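Local coordinates for histidine triad protein (Bacillus subtilis, PDB 1Y23) that probably binds and hydrolyses nucleotides or related phosphate conjugates, as a dimeric, zinc-containing member of the histidine triad (HIT) family, at residues 6-11 against 96-101; 36-41 against 107-112; 85-90 against 102-107. All coordinates share one frame; numbering follows the deposited sequence.

Contact 1 (6-11 against 96-101). With ZN (zinc ion), chain G.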
ATOM      1  N   ASN B   6      -2.078  21.487 -12.636  1.00 43.24           N
ATOM      2  CA  ASN B   6      -2.662  21.960 -11.383  1.00 41.47           C
ATOM      3  C   ASN B   6      -2.478  20.902 -10.296  1.00 38.15           C
ATOM      4  O   ASN B   6      -3.374  20.676  -9.482  1.00 35.84           O
ATOM      5  CB  ASN B   6      -4.155  22.255 -11.564  1.00 44.13           C
ATOM      6  CG  ASN B   6      -4.430  23.204 -12.721  1.00 47.93           C
ATOM      7  OD1 ASN B   6      -3.797  24.262 -12.842  1.00 51.02           O
ATOM      8  ND2 ASN B   6      -5.386  22.838 -13.571  1.00 47.79           N
ATOM      9  N   CYS B   7      -1.307  20.268 -10.293  1.00 35.67           N
ATOM     10  CA  CYS B   7      -0.977  19.222  -9.331  1.00 32.69           C
ATOM     11  C   CYS B   7      -0.157  19.760  -8.170  1.00 32.01           C
ATOM     12  O   CYS B   7       0.960  20.232  -8.358  1.00 32.02           O
ATOM     13  CB  CYS B   7      -0.188  18.104 -10.013  1.00 31.57           C
ATOM     14  SG  CYS B   7       0.351  16.809  -8.874  1.00 27.31           S
ATOM     15  N   ILE B   8      -0.704  19.668  -6.963  1.00 32.23           N
ATOM     16  CA  ILE B   8      -0.009  20.165  -5.785  1.00 30.38           C
ATOM     17  C   ILE B   8       1.299  19.419  -5.494  1.00 30.81           C
ATOM     18  O   ILE B   8       2.231  19.994  -4.926  1.00 29.39           O
ATOM     19  CB  ILE B   8      -0.920  20.092  -4.537  1.00 30.71           C
ATOM     20  CG1 ILE B   8      -0.384  21.017  -3.442  1.00 29.58           C
ATOM     21  CG2 ILE B   8      -0.982  18.662  -4.007  1.00 29.15           C
ATOM     22  CD1 ILE B   8      -1.324  21.172  -2.266  1.00 28.69           C
ATOM     23  N   PHE B   9       1.369  18.145  -5.877  1.00 30.53           N
ATOM     24  CA  PHE B   9       2.578  17.348  -5.633  1.00 31.25           C
ATOM     25  C   PHE B   9       3.711  17.671  -6.600  1.00 30.61           C
ATOM     26  O   PHE B   9       4.887  17.572  -6.246  1.00 31.08           O
ATOM     27  CB  PHE B   9       2.270  15.850  -5.695  1.00 29.64           C
ATOM     28  CG  PHE B   9       1.463  15.346  -4.532  1.00 31.01           C
ATOM     29  CD1 PHE B   9       1.279  16.133  -3.394  1.00 29.24           C
ATOM     30  CD2 PHE B   9       0.898  14.073  -4.566  1.00 31.24           C
ATOM     31  CE1 PHE B   9       0.544  15.660  -2.309  1.00 30.30           C
ATOM     32  CE2 PHE B   9       0.159  13.586  -3.484  1.00 31.54           C
ATOM     33  CZ  PHE B   9      -0.019  14.381  -2.350  1.00 30.92           C
ATOM     34  N   CYS B  10       3.360  18.039  -7.826  1.00 31.35           N
ATOM     35  CA  CYS B  10       4.372  18.400  -8.803  1.00 31.71           C
ATOM     36  C   CYS B  10       5.003  19.722  -8.375  1.00 32.27           C
ATOM     37  O   CYS B  10       6.193  19.947  -8.587  1.00 33.66           O
ATOM     38  CB  CYS B  10       3.753  18.522 -10.204  1.00 31.00           C
ATOM     39  SG  CYS B  10       3.690  16.954 -11.139  1.00 30.44           S
ATOM     40  N   LYS B  11       4.207  20.589  -7.757  1.00 33.37           N
ATOM     41  CA  LYS B  11       4.712  21.882  -7.299  1.00 34.86           C
ATOM     42  C   LYS B  11       5.593  21.704  -6.061  1.00 34.34           C
ATOM     43  O   LYS B  11       6.467  22.526  -5.799  1.00 34.50           O
ATOM     44  CB  LYS B  11       3.553  22.834  -6.993  1.00 35.63           C
ATOM     45  CG  LYS B  11       2.561  22.965  -8.134  1.00 37.62           C
ATOM     46  CD  LYS B  11       1.560  24.075  -7.881  1.00 41.52           C
ATOM     47  CE  LYS B  11       2.134  25.429  -8.283  1.00 44.06           C
ATOM     48  NZ  LYS B  11       2.281  25.513  -9.770  1.00 45.56           N
ATOM     49  N   GLN B  96      -8.774   9.148  -3.257  1.00 27.85           N
ATOM     50  CA  GLN B  96      -7.703   9.936  -3.864  1.00 29.62           C
ATOM     51  C   GLN B  96      -8.171  11.337  -4.261  1.00 30.36           C
ATOM     52  O   GLN B  96      -9.029  11.480  -5.130  1.00 32.72           O
ATOM     53  CB  GLN B  96      -7.118   9.211  -5.091  1.00 27.84           C
ATOM     54  CG  GLN B  96      -6.058  10.031  -5.805  1.00 26.58           C
ATOM     55  CD  GLN B  96      -5.356   9.282  -6.922  1.00 25.30           C
ATOM     56  OE1 GLN B  96      -5.974   8.526  -7.681  1.00 25.84           O
ATOM     57  NE2 GLN B  96      -4.052   9.509  -7.042  1.00 22.52           N
ATOM     58  N   SER B  97      -7.606  12.366  -3.623  1.00 31.80           N
ATOM     59  CA  SER B  97      -7.971  13.764  -3.911  1.00 32.02           C
ATOM     60  C   SER B  97      -6.989  14.422  -4.886  1.00 31.92           C
ATOM     61  O   SER B  97      -7.362  15.335  -5.615  1.00 33.55           O
ATOM     62  CB  SER B  97      -8.005  14.598  -2.625  1.00 32.06           C
ATOM     63  OG  SER B  97      -6.761  15.255  -2.435  1.00 33.26           O
ATOM     64  N   VAL B  98      -5.732  13.986  -4.879  1.00 31.90           N
ATOM     65  CA  VAL B  98      -4.741  14.548  -5.802  1.00 30.67           C
ATOM     66  C   VAL B  98      -4.412  13.466  -6.825  1.00 30.15           C
ATOM     67  O   VAL B  98      -4.045  12.349  -6.456  1.00 30.08           O
ATOM     68  CB  VAL B  98      -3.438  14.972  -5.066  1.00 30.40           C
ATOM     69  CG1 VAL B  98      -2.398  15.446  -6.071  1.00 28.86           C
ATOM     70  CG2 VAL B  98      -3.734  16.080  -4.065  1.00 26.95           C
ATOM     71  N   PHE B  99      -4.544  13.787  -8.110  1.00 29.93           N
ATOM     72  CA  PHE B  99      -4.268  12.792  -9.140  1.00 30.49           C
ATOM     73  C   PHE B  99      -2.795  12.583  -9.505  1.00 29.11           C
ATOM     74  O   PHE B  99      -2.412  12.643 -10.674  1.00 27.66           O
ATOM     75  CB  PHE B  99      -5.089  13.075 -10.404  1.00 31.79           C
ATOM     76  CG  PHE B  99      -6.577  12.841 -10.234  1.00 34.75           C
ATOM     77  CD1 PHE B  99      -7.057  11.885  -9.332  1.00 35.60           C
ATOM     78  CD2 PHE B  99      -7.497  13.555 -11.006  1.00 36.16           C
ATOM     79  CE1 PHE B  99      -8.431  11.644  -9.190  1.00 36.74           C
ATOM     80  CE2 PHE B  99      -8.876  13.326 -10.877  1.00 38.05           C
ATOM     81  CZ  PHE B  99      -9.343  12.363  -9.966  1.00 36.83           C
ATOM     82  N   HIS B 100      -1.984  12.319  -8.484  1.00 29.17           N
ATOM     83  CA  HIS B 100      -0.556  12.041  -8.642  1.00 28.12           C
ATOM     84  C   HIS B 100      -0.335  10.907  -7.648  1.00 26.74           C
ATOM     85  O   HIS B 100      -0.633  11.056  -6.464  1.00 25.62           O
ATOM     86  CB  HIS B 100       0.292  13.273  -8.283  1.00 28.18           C
ATOM     87  CG  HIS B 100       1.759  13.111  -8.555  1.00 30.38           C
ATOM     88  ND1 HIS B 100       2.579  14.172  -8.881  1.00 29.03           N
ATOM     89  CD2 HIS B 100       2.565  12.019  -8.513  1.00 30.23           C
ATOM     90  CE1 HIS B 100       3.820  13.744  -9.027  1.00 28.17           C
ATOM     91  NE2 HIS B 100       3.839  12.443  -8.809  1.00 27.99           N
ATOM     92  N   TYR B 101       0.159   9.770  -8.134  1.00 25.57           N
ATOM     93  CA  TYR B 101       0.371   8.604  -7.276  1.00 25.63           C
ATOM     94  C   TYR B 101       1.126   8.941  -6.001  1.00 26.12           C
ATOM     95  O   TYR B 101       2.155   9.613  -6.037  1.00 26.00           O
ATOM     96  CB  TYR B 101       1.131   7.493  -8.024  1.00 23.60           C
ATOM     97  CG  TYR B 101       1.361   6.242  -7.190  1.00 22.44           C
ATOM     98  CD1 TYR B 101       0.388   5.237  -7.113  1.00 21.13           C
ATOM     99  CD2 TYR B 101       2.520   6.100  -6.417  1.00 19.97           C
ATOM    100  CE1 TYR B 101       0.562   4.125  -6.282  1.00 21.26           C
ATOM    101  CE2 TYR B 101       2.705   4.999  -5.582  1.00 20.22           C
ATOM    102  CZ  TYR B 101       1.722   4.012  -5.514  1.00 22.07           C
ATOM    103  OH  TYR B 101       1.887   2.930  -4.673  1.00 17.46           O
TER
HETATM  104 ZN    ZN G1002       1.835  15.632 -10.212  1.00 30.09          ZN
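H100 reaches from the loop 96-101 to the start of helix 8-13, where it shares a zinc ion with C7 and C10. At its root, CB lies 3.6 Å from C7 SG and is approached from another direction by F9 CD2. CG stands anti to the backbone N (chi1 -174°), which carries the imidazole out of the loop toward the two sulfurs. H100 ND1 then binds the zinc at 2.1 Å. C7 SG sits in the plane of the ring at its edge, whereas C10 SG meets the ring obliquely, 3.8 Å from H100 CE1. At the tip, NE2 hydrogen-bonds to P46 O, so both ring nitrogens are engaged and the ring is held against turning. C7 SG binds the metal at 2.3 Å and C10 SG at 2.5 Å; with H49 they complete a CxxC-type Cys2His2 site. C7 is also the N-cap of the helix, its SG taking a weak capping bond of 3.4 Å from C10 N, so one sulfur serves both metal and helix end. Beside the metal the contact is apolar. V98 CG1 lies over one face of the F9 ring in a CH-pi contact, 4.1 Å from the centroid and displaced toward the rim, while V98 CG2 meets I8 CG2 at 3.8 Å. F9 also rests on L43 and I45 of strand 42-46 and meets the H102 ring edge-to-face, so the N-terminal helix is pinned against the sheet beside the loop that leads into strand 103-108.

Contact 2 (36-41 against 107-112)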
ATOM      1  N   GLN B  36      -1.217  15.052   9.001  1.00 35.71           N
ATOM      2  CA  GLN B  36      -0.686  14.275  10.119  1.00 33.86           C
ATOM      3  C   GLN B  36      -1.736  13.427  10.835  1.00 35.45           C
ATOM      4  O   GLN B  36      -2.045  13.673  12.002  1.00 36.44           O
ATOM      5  CB  GLN B  36      -0.007  15.189  11.149  1.00 31.39           C
ATOM      6  CG  GLN B  36       1.322  15.796  10.712  1.00 28.54           C
ATOM      7  CD  GLN B  36       2.403  14.748  10.447  1.00 28.17           C
ATOM      8  OE1 GLN B  36       2.823  14.009  11.349  1.00 27.57           O
ATOM      9  NE2 GLN B  36       2.859  14.684   9.205  1.00 25.99           N
ATOM     10  N   VAL B  37      -2.291  12.439  10.137  1.00 34.99           N
ATOM     11  CA  VAL B  37      -3.280  11.547  10.733  1.00 34.76           C
ATOM     12  C   VAL B  37      -2.698  11.044  12.046  1.00 34.76           C
ATOM     13  O   VAL B  37      -3.413  10.829  13.024  1.00 35.87           O
ATOM     14  CB  VAL B  37      -3.571  10.345   9.812  1.00 35.39           C
ATOM     15  CG1 VAL B  37      -3.892   9.109  10.637  1.00 36.06           C
ATOM     16  CG2 VAL B  37      -4.731  10.671   8.896  1.00 34.62           C
ATOM     17  N   THR B  38      -1.388  10.839  12.039  1.00 34.05           N
ATOM     18  CA  THR B  38      -0.655  10.402  13.217  1.00 33.64           C
ATOM     19  C   THR B  38       0.703  11.077  13.102  1.00 34.39           C
ATOM     20  O   THR B  38       1.093  11.513  12.019  1.00 35.39           O
ATOM     21  CB  THR B  38      -0.471   8.854  13.272  1.00 33.42           C
ATOM     22  OG1 THR B  38       0.297   8.405  12.146  1.00 31.42           O
ATOM     23  CG2 THR B  38      -1.829   8.153  13.271  1.00 32.56           C
ATOM     24  N   LYS B  39       1.410  11.192  14.219  1.00 35.08           N
ATOM     25  CA  LYS B  39       2.721  11.822  14.218  1.00 35.25           C
ATOM     26  C   LYS B  39       3.670  10.995  13.352  1.00 35.79           C
ATOM     27  O   LYS B  39       3.963   9.838  13.662  1.00 34.54           O
ATOM     28  CB  LYS B  39       3.248  11.910  15.651  1.00 37.03           C
ATOM     29  CG  LYS B  39       4.415  12.864  15.831  1.00 39.72           C
ATOM     30  CD  LYS B  39       4.830  12.941  17.292  1.00 40.16           C
ATOM     31  CE  LYS B  39       5.868  14.022  17.516  1.00 41.36           C
ATOM     32  NZ  LYS B  39       6.306  14.051  18.940  1.00 43.52           N
ATOM     33  N   GLY B  40       4.134  11.594  12.259  1.00 35.01           N
ATOM     34  CA  GLY B  40       5.042  10.909  11.356  1.00 35.39           C
ATOM     35  C   GLY B  40       4.400  10.555  10.021  1.00 34.67           C
ATOM     36  O   GLY B  40       5.034   9.941   9.163  1.00 36.24           O
ATOM     37  N   HIS B  41       3.141  10.943   9.847  1.00 33.38           N
ATOM     38  CA  HIS B  41       2.395  10.681   8.620  1.00 31.69           C
ATOM     39  C   HIS B  41       3.194  11.173   7.416  1.00 30.29           C
ATOM     40  O   HIS B  41       3.354  12.377   7.211  1.00 28.37           O
ATOM     41  CB  HIS B  41       1.027  11.380   8.698  1.00 33.32           C
ATOM     42  CG  HIS B  41       0.130  11.101   7.530  1.00 35.22           C
ATOM     43  ND1 HIS B  41       0.286   9.995   6.725  1.00 35.82           N
ATOM     44  CD2 HIS B  41      -0.938  11.776   7.038  1.00 35.03           C
ATOM     45  CE1 HIS B  41      -0.641  10.002   5.783  1.00 34.58           C
ATOM     46  NE2 HIS B  41      -1.396  11.071   5.949  1.00 34.45           N
ATOM     47  N   PRO B 107       2.197   5.574  10.770  1.00 29.22           N
ATOM     48  CA  PRO B 107       2.644   4.888  11.983  1.00 30.41           C
ATOM     49  C   PRO B 107       1.438   4.809  12.911  1.00 31.34           C
ATOM     50  O   PRO B 107       0.575   5.692  12.888  1.00 31.17           O
ATOM     51  CB  PRO B 107       3.740   5.809  12.514  1.00 29.46           C
ATOM     52  CG  PRO B 107       3.245   7.163  12.115  1.00 28.14           C
ATOM     53  CD  PRO B 107       2.762   6.934  10.697  1.00 28.20           C
ATOM     54  N   ARG B 108       1.359   3.745  13.700  1.00 33.35           N
ATOM     55  CA  ARG B 108       0.238   3.560  14.620  1.00 33.77           C
ATOM     56  C   ARG B 108       0.710   3.609  16.068  1.00 34.68           C
ATOM     57  O   ARG B 108       1.759   3.061  16.405  1.00 35.83           O
ATOM     58  CB  ARG B 108      -0.468   2.225  14.334  1.00 33.88           C
ATOM     59  CG  ARG B 108      -1.119   2.150  12.956  1.00 33.81           C
ATOM     60  CD  ARG B 108      -2.230   3.208  12.814  1.00 36.20           C
ATOM     61  NE  ARG B 108      -3.461   2.848  13.513  1.00 35.72           N
ATOM     62  CZ  ARG B 108      -4.264   1.847  13.155  1.00 37.92           C
ATOM     63  NH1 ARG B 108      -5.361   1.592  13.851  1.00 37.77           N
ATOM     64  NH2 ARG B 108      -3.981   1.104  12.094  1.00 37.67           N
ATOM     65  N   TYR B 109      -0.065   4.271  16.921  1.00 35.83           N
ATOM     66  CA  TYR B 109       0.290   4.388  18.333  1.00 36.83           C
ATOM     67  C   TYR B 109      -0.820   3.888  19.260  1.00 38.03           C
ATOM     68  O   TYR B 109      -0.641   3.815  20.474  1.00 37.52           O
ATOM     69  CB  TYR B 109       0.622   5.844  18.662  1.00 35.17           C
ATOM     70  CG  TYR B 109       1.721   6.433  17.797  1.00 33.12           C
ATOM     71  CD1 TYR B 109       1.420   7.299  16.746  1.00 33.06           C
ATOM     72  CD2 TYR B 109       3.063   6.127  18.037  1.00 32.53           C
ATOM     73  CE1 TYR B 109       2.432   7.850  15.955  1.00 33.06           C
ATOM     74  CE2 TYR B 109       4.084   6.671  17.252  1.00 32.59           C
ATOM     75  CZ  TYR B 109       3.761   7.532  16.217  1.00 32.81           C
ATOM     76  OH  TYR B 109       4.761   8.092  15.452  1.00 32.19           O
ATOM     77  N   GLY B 110      -1.966   3.546  18.677  1.00 39.93           N
ATOM     78  CA  GLY B 110      -3.077   3.052  19.468  1.00 41.73           C
ATOM     79  C   GLY B 110      -4.212   4.050  19.588  1.00 43.01           C
ATOM     80  O   GLY B 110      -4.754   4.513  18.580  1.00 43.20           O
ATOM     81  N   LYS B 111      -4.572   4.383  20.824  1.00 44.47           N
ATOM     82  CA  LYS B 111      -5.649   5.333  21.081  1.00 44.89           C
ATOM     83  C   LYS B 111      -5.298   6.724  20.566  1.00 44.48           C
ATOM     84  O   LYS B 111      -4.290   7.321  20.959  1.00 43.86           O
ATOM     85  CB  LYS B 111      -5.970   5.396  22.583  1.00 45.93           C
ATOM     86  CG  LYS B 111      -6.630   4.130  23.139  1.00 47.10           C
ATOM     87  CD  LYS B 111      -7.042   4.272  24.615  1.00 49.47           C
ATOM     88  CE  LYS B 111      -5.846   4.229  25.588  1.00 48.20           C
ATOM     89  NZ  LYS B 111      -5.234   2.866  25.743  1.00 46.74           N
ATOM     90  N   GLY B 112      -6.142   7.231  19.676  1.00 43.96           N
ATOM     91  CA  GLY B 112      -5.916   8.545  19.105  1.00 42.37           C
ATOM     92  C   GLY B 112      -5.549   8.537  17.629  1.00 42.20           C
ATOM     93  O   GLY B 112      -5.610   9.577  16.971  1.00 42.76           O
TER
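Two hydroxyl-to-carbonyl hydrogen bonds join T38 and K39 to P107 and Y109. T38 OG1 gives its hydrogen to P107 O at 2.8 Å, in the carbonyl plane and on a lone pair. The hydroxyl is set between the backbone N and the carbonyl carbon of its own residue (chi1 62°), which aims it across at the end of strand 103-108. Y109 OH donates in the other direction, to K39 O at 2.6 Å; it comes in tilted 22° from the carbonyl plane, while K39 O itself lies in the plane of the phenol ring. Within the loop, Q36 folds back so that its OE1 accepts from G40 N at 2.9 Å and, weakly, from H41 N. The backbone adds H41 N to T38 O at 3.0 Å, closing a type II beta turn over T38-H41 that delivers the chain into strand 42-46, the sheet neighbour of 103-108 in this HIT domain. G40 holds the third position of the turn with positive phi (110°); a CB there would run into the K39 carbonyl and crowd the P107 ring. The van der Waals contacts centre on that proline, whose CG fits against K39 O at 3.2 Å and against the T38 hydroxyl. T38 CB meets the Y109 ring at its edge, 4.1 Å from CE1, and the extended K39 side chain passes the phenol with its CB before leading away. On the flanks, P107 packs on I75 and Y109 on F79 of helix 67-79, and D113 accepts hydrogen bonds from Y109 N and G110 N. W119 of the second subunit packs on V37 and meets the H41 ring.

Contact 3 (85-90 against 102-107)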
ATOM      1  N   ASN B  85       0.977   1.268   8.813  1.00 24.73           N
ATOM      2  CA  ASN B  85       0.298   0.857   7.585  1.00 24.52           C
ATOM      3  C   ASN B  85       0.806   1.656   6.398  1.00 23.51           C
ATOM      4  O   ASN B  85       1.400   2.723   6.560  1.00 22.81           O
ATOM      5  CB  ASN B  85      -1.226   1.095   7.645  1.00 24.60           C
ATOM      6  CG  ASN B  85      -1.853   0.720   8.974  1.00 25.57           C
ATOM      7  OD1 ASN B  85      -1.859   1.515   9.912  1.00 25.56           O
ATOM      8  ND2 ASN B  85      -2.398  -0.489   9.056  1.00 27.30           N
ATOM      9  N   THR B  86       0.585   1.116   5.204  1.00 22.33           N
ATOM     10  CA  THR B  86       0.905   1.825   3.974  1.00 20.78           C
ATOM     11  C   THR B  86      -0.422   1.747   3.232  1.00 19.84           C
ATOM     12  O   THR B  86      -1.073   0.698   3.204  1.00 18.28           O
ATOM     13  CB  THR B  86       2.073   1.173   3.128  1.00 22.05           C
ATOM     14  OG1 THR B  86       1.666  -0.096   2.591  1.00 22.54           O
ATOM     15  CG2 THR B  86       3.323   1.001   3.984  1.00 22.32           C
ATOM     16  N   LEU B  87      -0.829   2.887   2.683  1.00 21.44           N
ATOM     17  CA  LEU B  87      -2.088   3.018   1.965  1.00 20.62           C
ATOM     18  C   LEU B  87      -1.947   3.841   0.700  1.00 19.83           C
ATOM     19  O   LEU B  87      -1.341   4.914   0.691  1.00 21.11           O
ATOM     20  CB  LEU B  87      -3.138   3.681   2.858  1.00 22.51           C
ATOM     21  CG  LEU B  87      -4.505   3.988   2.237  1.00 24.34           C
ATOM     22  CD1 LEU B  87      -5.234   2.690   1.907  1.00 24.20           C
ATOM     23  CD2 LEU B  87      -5.329   4.826   3.214  1.00 26.25           C
ATOM     24  N   ASN B  88      -2.534   3.330  -0.367  1.00 18.75           N
ATOM     25  CA  ASN B  88      -2.506   3.990  -1.654  1.00 19.46           C
ATOM     26  C   ASN B  88      -3.959   4.078  -2.124  1.00 19.82           C
ATOM     27  O   ASN B  88      -4.673   3.081  -2.093  1.00 18.15           O
ATOM     28  CB  ASN B  88      -1.689   3.144  -2.623  1.00 20.14           C
ATOM     29  CG  ASN B  88      -1.852   3.583  -4.051  1.00 21.32           C
ATOM     30  OD1 ASN B  88      -1.871   2.763  -4.967  1.00 24.09           O
ATOM     31  ND2 ASN B  88      -1.962   4.879  -4.256  1.00 20.99           N
ATOM     32  N   ASN B  89      -4.403   5.259  -2.545  1.00 21.25           N
ATOM     33  CA  ASN B  89      -5.781   5.420  -3.017  1.00 20.48           C
ATOM     34  C   ASN B  89      -5.784   5.782  -4.497  1.00 20.95           C
ATOM     35  O   ASN B  89      -5.041   6.662  -4.929  1.00 19.90           O
ATOM     36  CB  ASN B  89      -6.507   6.518  -2.229  1.00 19.97           C
ATOM     37  CG  ASN B  89      -6.423   6.320  -0.727  1.00 19.02           C
ATOM     38  OD1 ASN B  89      -6.596   5.209  -0.223  1.00 17.11           O
ATOM     39  ND2 ASN B  89      -6.180   7.410   0.002  1.00 20.68           N
ATOM     40  N   ASN B  90      -6.636   5.110  -5.263  1.00 20.68           N
ATOM     41  CA  ASN B  90      -6.742   5.346  -6.695  1.00 21.71           C
ATOM     42  C   ASN B  90      -8.185   5.642  -7.083  1.00 23.87           C
ATOM     43  O   ASN B  90      -9.034   4.749  -7.109  1.00 23.32           O
ATOM     44  CB  ASN B  90      -6.230   4.123  -7.449  1.00 20.79           C
ATOM     45  CG  ASN B  90      -4.803   3.770  -7.072  1.00 19.89           C
ATOM     46  OD1 ASN B  90      -3.850   4.396  -7.533  1.00 20.02           O
ATOM     47  ND2 ASN B  90      -4.654   2.776  -6.212  1.00 17.43           N
ATOM     48  N   HIS B 102       0.598   8.470  -4.877  1.00 26.19           N
ATOM     49  CA  HIS B 102       1.234   8.677  -3.586  1.00 26.46           C
ATOM     50  C   HIS B 102       0.889   7.544  -2.636  1.00 27.09           C
ATOM     51  O   HIS B 102      -0.204   6.985  -2.685  1.00 26.91           O
ATOM     52  CB  HIS B 102       0.840  10.029  -2.961  1.00 25.35           C
ATOM     53  CG  HIS B 102      -0.637  10.286  -2.920  1.00 24.46           C
ATOM     54  ND1 HIS B 102      -1.377  10.560  -4.050  1.00 24.44           N
ATOM     55  CD2 HIS B 102      -1.502  10.349  -1.881  1.00 25.06           C
ATOM     56  CE1 HIS B 102      -2.632  10.785  -3.710  1.00 25.68           C
ATOM     57  NE2 HIS B 102      -2.737  10.664  -2.397  1.00 26.36           N
ATOM     58  N   MET B 103       1.848   7.202  -1.784  1.00 28.55           N
ATOM     59  CA  MET B 103       1.680   6.144  -0.804  1.00 28.47           C
ATOM     60  C   MET B 103       1.715   6.778   0.578  1.00 28.11           C
ATOM     61  O   MET B 103       2.595   7.589   0.863  1.00 27.00           O
ATOM     62  CB  MET B 103       2.825   5.139  -0.923  1.00 31.92           C
ATOM     63  CG  MET B 103       2.789   4.019   0.097  1.00 34.38           C
ATOM     64  SD  MET B 103       1.789   2.617  -0.446  1.00 42.43           S
ATOM     65  CE  MET B 103       3.074   1.484  -0.970  1.00 38.27           C
ATOM     66  N   HIS B 104       0.746   6.436   1.424  1.00 27.71           N
ATOM     67  CA  HIS B 104       0.722   6.954   2.788  1.00 26.59           C
ATOM     68  C   HIS B 104       1.451   5.965   3.682  1.00 27.14           C
ATOM     69  O   HIS B 104       1.209   4.758   3.608  1.00 25.94           O
ATOM     70  CB  HIS B 104      -0.700   7.065   3.348  1.00 26.77           C
ATOM     71  CG  HIS B 104      -1.552   8.097   2.689  1.00 26.04           C
ATOM     72  ND1 HIS B 104      -2.388   7.809   1.631  1.00 27.50           N
ATOM     73  CD2 HIS B 104      -1.742   9.408   2.971  1.00 25.50           C
ATOM     74  CE1 HIS B 104      -3.060   8.896   1.296  1.00 26.89           C
ATOM     75  NE2 HIS B 104      -2.687   9.880   2.093  1.00 26.15           N
ATOM     76  N   ILE B 105       2.339   6.477   4.520  1.00 26.91           N
ATOM     77  CA  ILE B 105       3.049   5.641   5.474  1.00 28.94           C
ATOM     78  C   ILE B 105       2.528   6.112   6.823  1.00 29.24           C
ATOM     79  O   ILE B 105       2.930   7.160   7.329  1.00 28.62           O
ATOM     80  CB  ILE B 105       4.570   5.845   5.385  1.00 30.58           C
ATOM     81  CG1 ILE B 105       5.056   5.370   4.009  1.00 31.20           C
ATOM     82  CG2 ILE B 105       5.266   5.082   6.504  1.00 28.27           C
ATOM     83  CD1 ILE B 105       6.554   5.392   3.839  1.00 33.43           C
ATOM     84  N   ILE B 106       1.616   5.337   7.398  1.00 29.36           N
ATOM     85  CA  ILE B 106       0.999   5.727   8.654  1.00 29.20           C
ATOM     86  C   ILE B 106       1.428   4.935   9.877  1.00 28.15           C
ATOM     87  O   ILE B 106       1.102   3.762  10.023  1.00 27.52           O
ATOM     88  CB  ILE B 106      -0.535   5.671   8.528  1.00 29.27           C
ATOM     89  CG1 ILE B 106      -0.979   6.506   7.314  1.00 29.15           C
ATOM     90  CG2 ILE B 106      -1.182   6.203   9.798  1.00 30.22           C
ATOM     91  CD1 ILE B 106      -2.394   6.216   6.835  1.00 25.36           C
ATOM     92  N   PRO B 107       2.197   5.574  10.770  1.00 29.22           N
ATOM     93  CA  PRO B 107       2.644   4.888  11.983  1.00 30.41           C
ATOM     94  C   PRO B 107       1.438   4.809  12.911  1.00 31.34           C
ATOM     95  O   PRO B 107       0.575   5.692  12.888  1.00 31.17           O
ATOM     96  CB  PRO B 107       3.740   5.809  12.514  1.00 29.46           C
ATOM     97  CG  PRO B 107       3.245   7.163  12.115  1.00 28.14           C
ATOM     98  CD  PRO B 107       2.762   6.934  10.697  1.00 28.20           C
TER
HETATM   99  O   HOH W   1      -2.364   7.212  -5.583  1.00 29.93           O
HETATM  100  O   HOH W   2      -2.906   7.461  -2.100  1.00 26.17           O
HETATM  101  O   HOH W   3      -4.989  10.262  -0.610  1.00 33.16           O
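H104 and L87 face each other as an antiparallel hydrogen-bonded pair, and the histidine grips the leucine carbonyl twice. H104 N bonds L87 O at 2.7 Å almost straight (172°), and H104 ND1 reaches the same oxygen at 3.2 Å from above the carbonyl plane, with the oxygen close to the plane of the imidazole. CG lies anti to its own carbonyl carbon, beside the backbone N (chi1 -68°), which brings ND1 round to the oxygen that the backbone N-H already holds. N89 crosses it at about a right angle, ND2 standing 3.7 Å from H104 CE1 with amide and ring planes 44° apart. A leucine in place of H104 would lack the ring nitrogen and would probably leave L87 O with one bond fewer and the N89 amide without its ring neighbour. H100, H102 and H104 form the His-X-His-X-His pattern that gives the HIT family its name, and H102 ND1 is hydrogen-bonded to H100 O. On the other face of the sheet M103, its chain bent at both chi2 and chi3, lays its thioether obliquely across T86, M103 SD being 3.9 Å from T86 CB. Where the strands part, N88 ND2 makes a weak 3.2 Å bond to H102 O. Water bridges the widening gap: one molecule accepts from N89 N at 2.7 Å and donates to H102 O, and another joins N89 ND2 to H102 NE2. Strand 85-90 also pairs antiparallel with a strand of the second subunit, continuing the sheet across the dimer, and W119 of that subunit packs against L87 and meets the H104 ring edge-to-face.

In the fold
Contacts 1 and 3 share the histidine run: H100 binds zinc in contact 1, while H102 and H104 belong to contact 3. Their centres are 15 Å apart, and F9 CE2 comes within 3.4 Å of H102 ND1; the H102 side chain, in the probable active-site region, is about 9 Å from the zinc without binding it. Contacts 2 and 3 lie 13 Å apart between centres, share P107 and meet again where the H41 ring packs on H104. Contact 3 is nested in the chain loop that contact 2 closes. Contacts 1 and 2 do not touch, their nearest atoms being about 9 Å apart.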